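Local coordinates for N-terminal acetyltransferase-like protein (Chaetomium thermophilum, PDB 5NNP), which probably serves as the TPR-repeat auxiliary subunit of an N-terminal acetyltransferase complex of the NatA type, scaffolding its partner chain, at residues Asp548-Phe557 with Tyr664-Gly675. Numbering follows the deposited sequence.
Sequences DRLREHPFYF and YILQFSPKNIDG
Arg551, with CG anti to the carbonyl carbon (chi1 -68°) and an extended chain to NE, meets Tyr664, whose ring swings off helix 654-668 with the same first torsion. In this helical-repeat fold of the TPR clan, the loop and first turn of helix 554-572 pack on the end of helix 654-668 and the turn into helix 673-685. The guanidinium lies nearly flat on the tyrosine, planes 16° apart, with CZ 4.1 Å from the ring centroid in an off-centre cation-pi contact; CD adds a CH-pi contact over the same face. Arg551 NH2 forms a salt bridge with Asp518 and a hydrogen bond with Gln521 of helix 503-523, which helps fix the rotation of the guanidinium. Tyr664 also turns its edge toward the face of Tyr556, planes at 77°, while Tyr556 OH is hydrogen-bonded to Phe661 O. An alanine in place of Tyr664 would probably leave the guanidinium without its aromatic platform and open a gap beside Tyr556. Farther along, the Phe557 ring takes the Asn672 amide on one face, planes nearly parallel, and touches Ile665 CG2 through CE1 at 3.4 Å. Asn672 also N-caps helix 673-685, through a weak bond to Asp674 N. Two waters bridge the segments, and both bond Ser669 OG: one also joins Arg551 O to Tyr664 O, the other donates to Glu552 O at 2.7 Å.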
ATOM      1  N   ASP A 548      -5.168  -7.025  -5.963  1.00 41.28           N
ATOM      2  CA  ASP A 548      -5.096  -8.439  -6.312  1.00 37.36           C
ATOM      3  C   ASP A 548      -3.925  -9.117  -5.608  1.00 44.25           C
ATOM      4  O   ASP A 548      -3.901 -10.342  -5.472  1.00 49.20           O
ATOM      5  CB  ASP A 548      -4.950  -8.638  -7.826  1.00 38.30           C
ATOM      6  CG  ASP A 548      -6.238  -8.360  -8.597  1.00 44.97           C
ATOM      7  OD1 ASP A 548      -7.340  -8.439  -7.999  1.00 34.79           O
ATOM      8  OD2 ASP A 548      -6.132  -8.065  -9.817  1.00 39.29           O
ATOM      9  N   ARG A 549      -2.943  -8.324  -5.187  1.00 33.75           N
ATOM     10  CA  ARG A 549      -1.791  -8.883  -4.496  1.00 38.87           C
ATOM     11  C   ARG A 549      -1.630  -8.294  -3.110  1.00 35.94           C
ATOM     12  O   ARG A 549      -0.507  -8.154  -2.632  1.00 42.32           O
ATOM     13  CB  ARG A 549      -0.511  -8.648  -5.284  1.00 43.96           C
ATOM     14  CG  ARG A 549      -0.407  -9.404  -6.586  1.00 57.54           C
ATOM     15  CD  ARG A 549       0.811  -8.897  -7.344  1.00 76.13           C
ATOM     16  NE  ARG A 549       0.878  -7.431  -7.288  1.00 85.47           N
ATOM     17  CZ  ARG A 549       2.005  -6.723  -7.199  1.00 88.39           C
ATOM     18  NH1 ARG A 549       3.185  -7.336  -7.159  1.00 82.48           N
ATOM     19  NH2 ARG A 549       1.952  -5.392  -7.154  1.00 92.35           N
ATOM     20  N   LEU A 550      -2.749  -7.975  -2.467  1.00 29.72           N
ATOM     21  CA  LEU A 550      -2.736  -7.158  -1.257  1.00 32.65           C
ATOM     22  C   LEU A 550      -1.813  -7.700  -0.192  1.00 35.98           C
ATOM     23  O   LEU A 550      -0.933  -6.993   0.302  1.00 35.10           O
ATOM     24  CB  LEU A 550      -4.137  -7.028  -0.668  1.00 29.82           C
ATOM     25  CG  LEU A 550      -4.247  -6.292   0.671  1.00 30.34           C
ATOM     26  CD1 LEU A 550      -3.720  -4.876   0.543  1.00 32.31           C
ATOM     27  CD2 LEU A 550      -5.697  -6.296   1.161  1.00 21.42           C
ATOM     28  N   ARG A 551      -2.005  -8.966   0.142  1.00 29.95           N
ATOM     29  CA  ARG A 551      -1.390  -9.500   1.332  1.00 31.72           C
ATOM     30  C   ARG A 551      -0.000 -10.041   1.083  1.00 39.56           C
ATOM     31  O   ARG A 551       0.519 -10.787   1.899  1.00 43.16           O
ATOM     32  CB  ARG A 551      -2.286 -10.574   1.934  1.00 26.36           C
ATOM     33  CG  ARG A 551      -3.561  -9.988   2.480  1.00 27.75           C
ATOM     34  CD  ARG A 551      -4.396 -11.060   3.055  1.00 27.73           C
ATOM     35  NE  ARG A 551      -5.685 -10.575   3.521  1.00 28.63           N
ATOM     36  CZ  ARG A 551      -6.707 -10.344   2.713  1.00 35.65           C
ATOM     37  NH1 ARG A 551      -6.550 -10.494   1.406  1.00 34.87           N
ATOM     38  NH2 ARG A 551      -7.873  -9.945   3.206  1.00 36.22           N
ATOM     39  N   GLU A 552       0.613  -9.667  -0.036  1.00 43.37           N
ATOM     40  CA  GLU A 552       2.020 -10.013  -0.252  1.00 41.39           C
ATOM     41  C   GLU A 552       2.903  -9.033   0.526  1.00 44.08           C
ATOM     42  O   GLU A 552       4.110  -9.226   0.669  1.00 48.29           O
ATOM     43  CB  GLU A 552       2.373  -9.982  -1.731  1.00 35.61           C
ATOM     44  CG  GLU A 552       2.570  -8.570  -2.273  1.00 42.91           C
ATOM     45  CD  GLU A 552       3.060  -8.549  -3.706  1.00 41.29           C
ATOM     46  OE1 GLU A 552       3.176  -9.630  -4.311  1.00 48.18           O
ATOM     47  OE2 GLU A 552       3.321  -7.449  -4.232  1.00 41.03           O
ATOM     48  N   HIS A 553       2.281  -7.972   1.027  1.00 41.77           N
ATOM     49  CA  HIS A 553       2.995  -6.903   1.713  1.00 34.56           C
ATOM     50  C   HIS A 553       3.623  -7.444   2.985  1.00 35.17           C
ATOM     51  O   HIS A 553       2.966  -8.175   3.736  1.00 34.64           O
ATOM     52  CB  HIS A 553       2.035  -5.755   2.043  1.00 30.72           C
ATOM     53  CG  HIS A 553       2.704  -4.426   2.201  1.00 39.31           C
ATOM     54  ND1 HIS A 553       3.469  -4.102   3.302  1.00 40.80           N
ATOM     55  CD2 HIS A 553       2.724  -3.335   1.395  1.00 37.13           C
ATOM     56  CE1 HIS A 553       3.928  -2.870   3.169  1.00 42.71           C
ATOM     57  NE2 HIS A 553       3.486  -2.380   2.022  1.00 42.82           N
ATOM     58  N   PRO A 554       4.885  -7.078   3.253  1.00 33.31           N
ATOM     59  CA  PRO A 554       5.505  -7.569   4.485  1.00 35.20           C
ATOM     60  C   PRO A 554       4.714  -7.166   5.736  1.00 39.45           C
ATOM     61  O   PRO A 554       4.798  -7.859   6.753  1.00 42.11           O
ATOM     62  CB  PRO A 554       6.889  -6.917   4.467  1.00 26.66           C
ATOM     63  CG  PRO A 554       7.175  -6.658   3.093  1.00 26.48           C
ATOM     64  CD  PRO A 554       5.832  -6.274   2.472  1.00 42.24           C
ATOM     65  N   PHE A 555       3.924  -6.098   5.642  1.00 38.09           N
ATOM     66  CA  PHE A 555       3.051  -5.682   6.743  1.00 37.90           C
ATOM     67  C   PHE A 555       2.055  -6.769   7.145  1.00 44.40           C
ATOM     68  O   PHE A 555       1.729  -6.899   8.332  1.00 39.79           O
ATOM     69  CB  PHE A 555       2.302  -4.397   6.383  1.00 39.45           C
ATOM     70  CG  PHE A 555       3.005  -3.153   6.829  1.00 42.58           C
ATOM     71  CD1 PHE A 555       4.338  -3.188   7.162  1.00 39.42           C
ATOM     72  CD2 PHE A 555       2.317  -1.956   6.957  1.00 49.42           C
ATOM     73  CE1 PHE A 555       4.985  -2.048   7.599  1.00 46.87           C
ATOM     74  CE2 PHE A 555       2.955  -0.809   7.396  1.00 46.79           C
ATOM     75  CZ  PHE A 555       4.287  -0.857   7.724  1.00 47.04           C
ATOM     76  N   TYR A 556       1.573  -7.541   6.164  1.00 42.84           N
ATOM     77  CA  TYR A 556       0.769  -8.725   6.460  1.00 40.29           C
ATOM     78  C   TYR A 556       1.652  -9.882   6.936  1.00 41.17           C
ATOM     79  O   TYR A 556       1.361 -10.537   7.935  1.00 43.38           O
ATOM     80  CB  TYR A 556      -0.044  -9.194   5.238  1.00 34.88           C
ATOM     81  CG  TYR A 556      -0.712 -10.534   5.499  1.00 29.61           C
ATOM     82  CD1 TYR A 556      -1.964 -10.595   6.087  1.00 32.62           C
ATOM     83  CD2 TYR A 556      -0.064 -11.739   5.207  1.00 27.78           C
ATOM     84  CE1 TYR A 556      -2.570 -11.812   6.358  1.00 40.29           C
ATOM     85  CE2 TYR A 556      -0.655 -12.958   5.472  1.00 27.02           C
ATOM     86  CZ  TYR A 556      -1.910 -12.994   6.049  1.00 46.63           C
ATOM     87  OH  TYR A 556      -2.511 -14.207   6.326  1.00 41.49           O
ATOM     88  N   PHE A 557       2.720 -10.137   6.192  1.00 34.38           N
ATOM     89  CA  PHE A 557       3.510 -11.340   6.379  1.00 37.95           C
ATOM     90  C   PHE A 557       4.078 -11.475   7.793  1.00 42.90           C
ATOM     91  O   PHE A 557       4.011 -12.540   8.388  1.00 43.29           O
ATOM     92  CB  PHE A 557       4.647 -11.381   5.356  1.00 40.13           C
ATOM     93  CG  PHE A 557       5.456 -12.643   5.414  1.00 42.22           C
ATOM     94  CD1 PHE A 557       5.104 -13.737   4.635  1.00 39.31           C
ATOM     95  CD2 PHE A 557       6.550 -12.747   6.270  1.00 33.58           C
ATOM     96  CE1 PHE A 557       5.832 -14.914   4.687  1.00 36.55           C
ATOM     97  CE2 PHE A 557       7.280 -13.918   6.334  1.00 38.33           C
ATOM     98  CZ  PHE A 557       6.922 -15.009   5.537  1.00 39.75           C
ATOM     99  N   TYR A 664      -2.728 -17.366   3.274  1.00 34.17           N
ATOM    100  CA  TYR A 664      -2.307 -16.129   2.624  1.00 35.14           C
ATOM    101  C   TYR A 664      -0.802 -16.074   2.494  1.00 37.65           C
ATOM    102  O   TYR A 664      -0.277 -15.523   1.527  1.00 43.53           O
ATOM    103  CB  TYR A 664      -2.787 -14.912   3.398  1.00 32.49           C
ATOM    104  CG  TYR A 664      -4.246 -14.604   3.226  1.00 40.14           C
ATOM    105  CD1 TYR A 664      -4.901 -14.892   2.033  1.00 38.94           C
ATOM    106  CD2 TYR A 664      -4.970 -14.005   4.249  1.00 40.99           C
ATOM    107  CE1 TYR A 664      -6.237 -14.597   1.867  1.00 30.10           C
ATOM    108  CE2 TYR A 664      -6.297 -13.710   4.093  1.00 43.45           C
ATOM    109  CZ  TYR A 664      -6.926 -14.009   2.895  1.00 35.61           C
ATOM    110  OH  TYR A 664      -8.245 -13.703   2.726  1.00 42.09           O
ATOM    111  N   ILE A 665      -0.110 -16.614   3.491  1.00 35.97           N
ATOM    112  CA  ILE A 665       1.342 -16.605   3.481  1.00 36.72           C
ATOM    113  C   ILE A 665       1.855 -17.383   2.293  1.00 34.30           C
ATOM    114  O   ILE A 665       2.645 -16.879   1.510  1.00 36.31           O
ATOM    115  CB  ILE A 665       1.926 -17.204   4.765  1.00 43.13           C
ATOM    116  CG1 ILE A 665       1.490 -16.382   5.980  1.00 40.82           C
ATOM    117  CG2 ILE A 665       3.441 -17.277   4.676  1.00 40.49           C
ATOM    118  CD1 ILE A 665       2.197 -16.771   7.276  1.00 36.01           C
ATOM    119  N   LEU A 666       1.380 -18.615   2.165  1.00 41.14           N
ATOM    120  CA  LEU A 666       1.804 -19.509   1.089  1.00 46.86           C
ATOM    121  C   LEU A 666       1.305 -19.065  -0.281  1.00 49.38           C
ATOM    122  O   LEU A 666       1.947 -19.337  -1.299  1.00 57.05           O
ATOM    123  CB  LEU A 666       1.327 -20.938   1.360  1.00 42.66           C
ATOM    124  CG  LEU A 666       1.919 -21.628   2.591  1.00 49.10           C
ATOM    125  CD1 LEU A 666       1.269 -22.991   2.744  1.00 47.12           C
ATOM    126  CD2 LEU A 666       3.448 -21.748   2.514  1.00 37.04           C
ATOM    127  N   GLN A 667       0.157 -18.400  -0.317  1.00 43.29           N
ATOM    128  CA  GLN A 667      -0.418 -18.019  -1.592  1.00 42.65           C
ATOM    129  C   GLN A 667       0.109 -16.695  -2.111  1.00 48.85           C
ATOM    130  O   GLN A 667       0.164 -16.487  -3.321  1.00 54.39           O
ATOM    131  CB  GLN A 667      -1.929 -17.941  -1.501  1.00 50.26           C
ATOM    132  CG  GLN A 667      -2.548 -17.387  -2.765  1.00 54.44           C
ATOM    133  CD  GLN A 667      -4.008 -17.073  -2.603  1.00 62.20           C
ATOM    134  OE1 GLN A 667      -4.579 -17.269  -1.527  1.00 67.51           O
ATOM    135  NE2 GLN A 667      -4.632 -16.584  -3.673  1.00 62.10           N
ATOM    136  N   PHE A 668       0.496 -15.792  -1.216  1.00 47.03           N
ATOM    137  CA  PHE A 668       0.905 -14.470  -1.673  1.00 40.34           C
ATOM    138  C   PHE A 668       2.394 -14.233  -1.501  1.00 42.43           C
ATOM    139  O   PHE A 668       2.958 -13.379  -2.174  1.00 46.62           O
ATOM    140  CB  PHE A 668       0.076 -13.381  -0.972  1.00 33.13           C
ATOM    141  CG  PHE A 668      -1.341 -13.305  -1.481  1.00 32.79           C
ATOM    142  CD1 PHE A 668      -1.617 -12.736  -2.718  1.00 30.59           C
ATOM    143  CD2 PHE A 668      -2.389 -13.858  -0.762  1.00 32.41           C
ATOM    144  CE1 PHE A 668      -2.929 -12.692  -3.203  1.00 30.46           C
ATOM    145  CE2 PHE A 668      -3.691 -13.827  -1.254  1.00 29.30           C
ATOM    146  CZ  PHE A 668      -3.960 -13.245  -2.465  1.00 25.48           C
ATOM    147  N   SER A 669       3.037 -15.023  -0.650  1.00 41.68           N
ATOM    148  CA  SER A 669       4.476 -14.899  -0.410  1.00 39.88           C
ATOM    149  C   SER A 669       5.215 -16.232  -0.589  1.00 46.02           C
ATOM    150  O   SER A 669       6.080 -16.582   0.219  1.00 50.48           O
ATOM    151  CB  SER A 669       4.734 -14.361   1.001  1.00 39.55           C
ATOM    152  OG  SER A 669       4.032 -13.151   1.240  1.00 41.49           O
ATOM    153  N   PRO A 670       4.883 -16.981  -1.648  1.00 37.85           N
ATOM    154  CA  PRO A 670       5.505 -18.301  -1.791  1.00 44.19           C
ATOM    155  C   PRO A 670       7.027 -18.260  -1.864  1.00 55.47           C
ATOM    156  O   PRO A 670       7.661 -19.231  -1.445  1.00 58.53           O
ATOM    157  CB  PRO A 670       4.923 -18.828  -3.108  1.00 33.74           C
ATOM    158  CG  PRO A 670       4.472 -17.630  -3.836  1.00 34.07           C
ATOM    159  CD  PRO A 670       4.014 -16.655  -2.789  1.00 30.88           C
ATOM    160  N   LYS A 671       7.602 -17.167  -2.364  1.00 56.24           N
ATOM    161  CA  LYS A 671       9.054 -17.084  -2.526  1.00 57.66           C
ATOM    162  C   LYS A 671       9.775 -16.840  -1.204  1.00 57.64           C
ATOM    163  O   LYS A 671      10.991 -16.654  -1.167  1.00 57.73           O
ATOM    164  CB  LYS A 671       9.430 -15.983  -3.511  1.00 63.25           C
ATOM    165  CG  LYS A 671       8.782 -16.109  -4.870  1.00 69.66           C
ATOM    166  CD  LYS A 671       9.578 -15.352  -5.913  1.00 72.60           C
ATOM    167  CE  LYS A 671       8.749 -15.082  -7.146  1.00 78.17           C
ATOM    168  NZ  LYS A 671       7.741 -14.025  -6.865  1.00 84.01           N
ATOM    169  N   ASN A 672       9.016 -16.851  -0.120  1.00 54.89           N
ATOM    170  CA  ASN A 672       9.563 -16.562   1.187  1.00 49.29           C
ATOM    171  C   ASN A 672       9.745 -17.843   2.014  1.00 54.96           C
ATOM    172  O   ASN A 672       8.767 -18.431   2.473  1.00 59.57           O
ATOM    173  CB  ASN A 672       8.645 -15.573   1.889  1.00 48.85           C
ATOM    174  CG  ASN A 672       9.309 -14.887   3.037  1.00 57.21           C
ATOM    175  OD1 ASN A 672      10.081 -15.497   3.777  1.00 67.29           O
ATOM    176  ND2 ASN A 672       9.012 -13.607   3.203  1.00 55.75           N
ATOM    177  N   ILE A 673      10.995 -18.268   2.201  1.00 57.07           N
ATOM    178  CA  ILE A 673      11.300 -19.559   2.828  1.00 55.00           C
ATOM    179  C   ILE A 673      10.769 -19.720   4.245  1.00 57.31           C
ATOM    180  O   ILE A 673      10.367 -20.814   4.627  1.00 58.51           O
ATOM    181  CB  ILE A 673      12.808 -19.830   2.889  1.00 63.22           C
ATOM    182  CG1 ILE A 673      13.448 -19.697   1.519  1.00 72.29           C
ATOM    183  CG2 ILE A 673      13.085 -21.273   3.353  1.00 61.17           C
ATOM    184  CD1 ILE A 673      14.607 -20.693   1.331  1.00 72.83           C
ATOM    185  N   ASP A 674      10.782 -18.640   5.024  1.00 60.69           N
ATOM    186  CA  ASP A 674      10.300 -18.685   6.401  1.00 57.85           C
ATOM    187  C   ASP A 674       8.874 -19.199   6.441  1.00 55.15           C
ATOM    188  O   ASP A 674       8.522 -20.005   7.314  1.00 48.51           O
ATOM    189  CB  ASP A 674      10.373 -17.306   7.059  1.00 62.97           C
ATOM    190  CG  ASP A 674      11.794 -16.832   7.284  1.00 72.12           C
ATOM    191  OD1 ASP A 674      12.700 -17.677   7.429  1.00 74.53           O
ATOM    192  OD2 ASP A 674      12.004 -15.602   7.318  1.00 79.51           O
ATOM    193  N   GLY A 675       8.068 -18.719   5.490  1.00 49.85           N
ATOM    194  CA  GLY A 675       6.700 -19.167   5.315  1.00 37.29           C
ATOM    195  C   GLY A 675       6.605 -20.642   4.968  1.00 52.30           C
ATOM    196  O   GLY A 675       5.799 -21.360   5.551  1.00 52.08           O
TER
HETATM  197  O   HOH W   1       1.628 -13.652   2.315  1.00 37.40           O
HETATM  198  O   HOH W   2       5.523 -11.041   2.155  1.00 33.98           O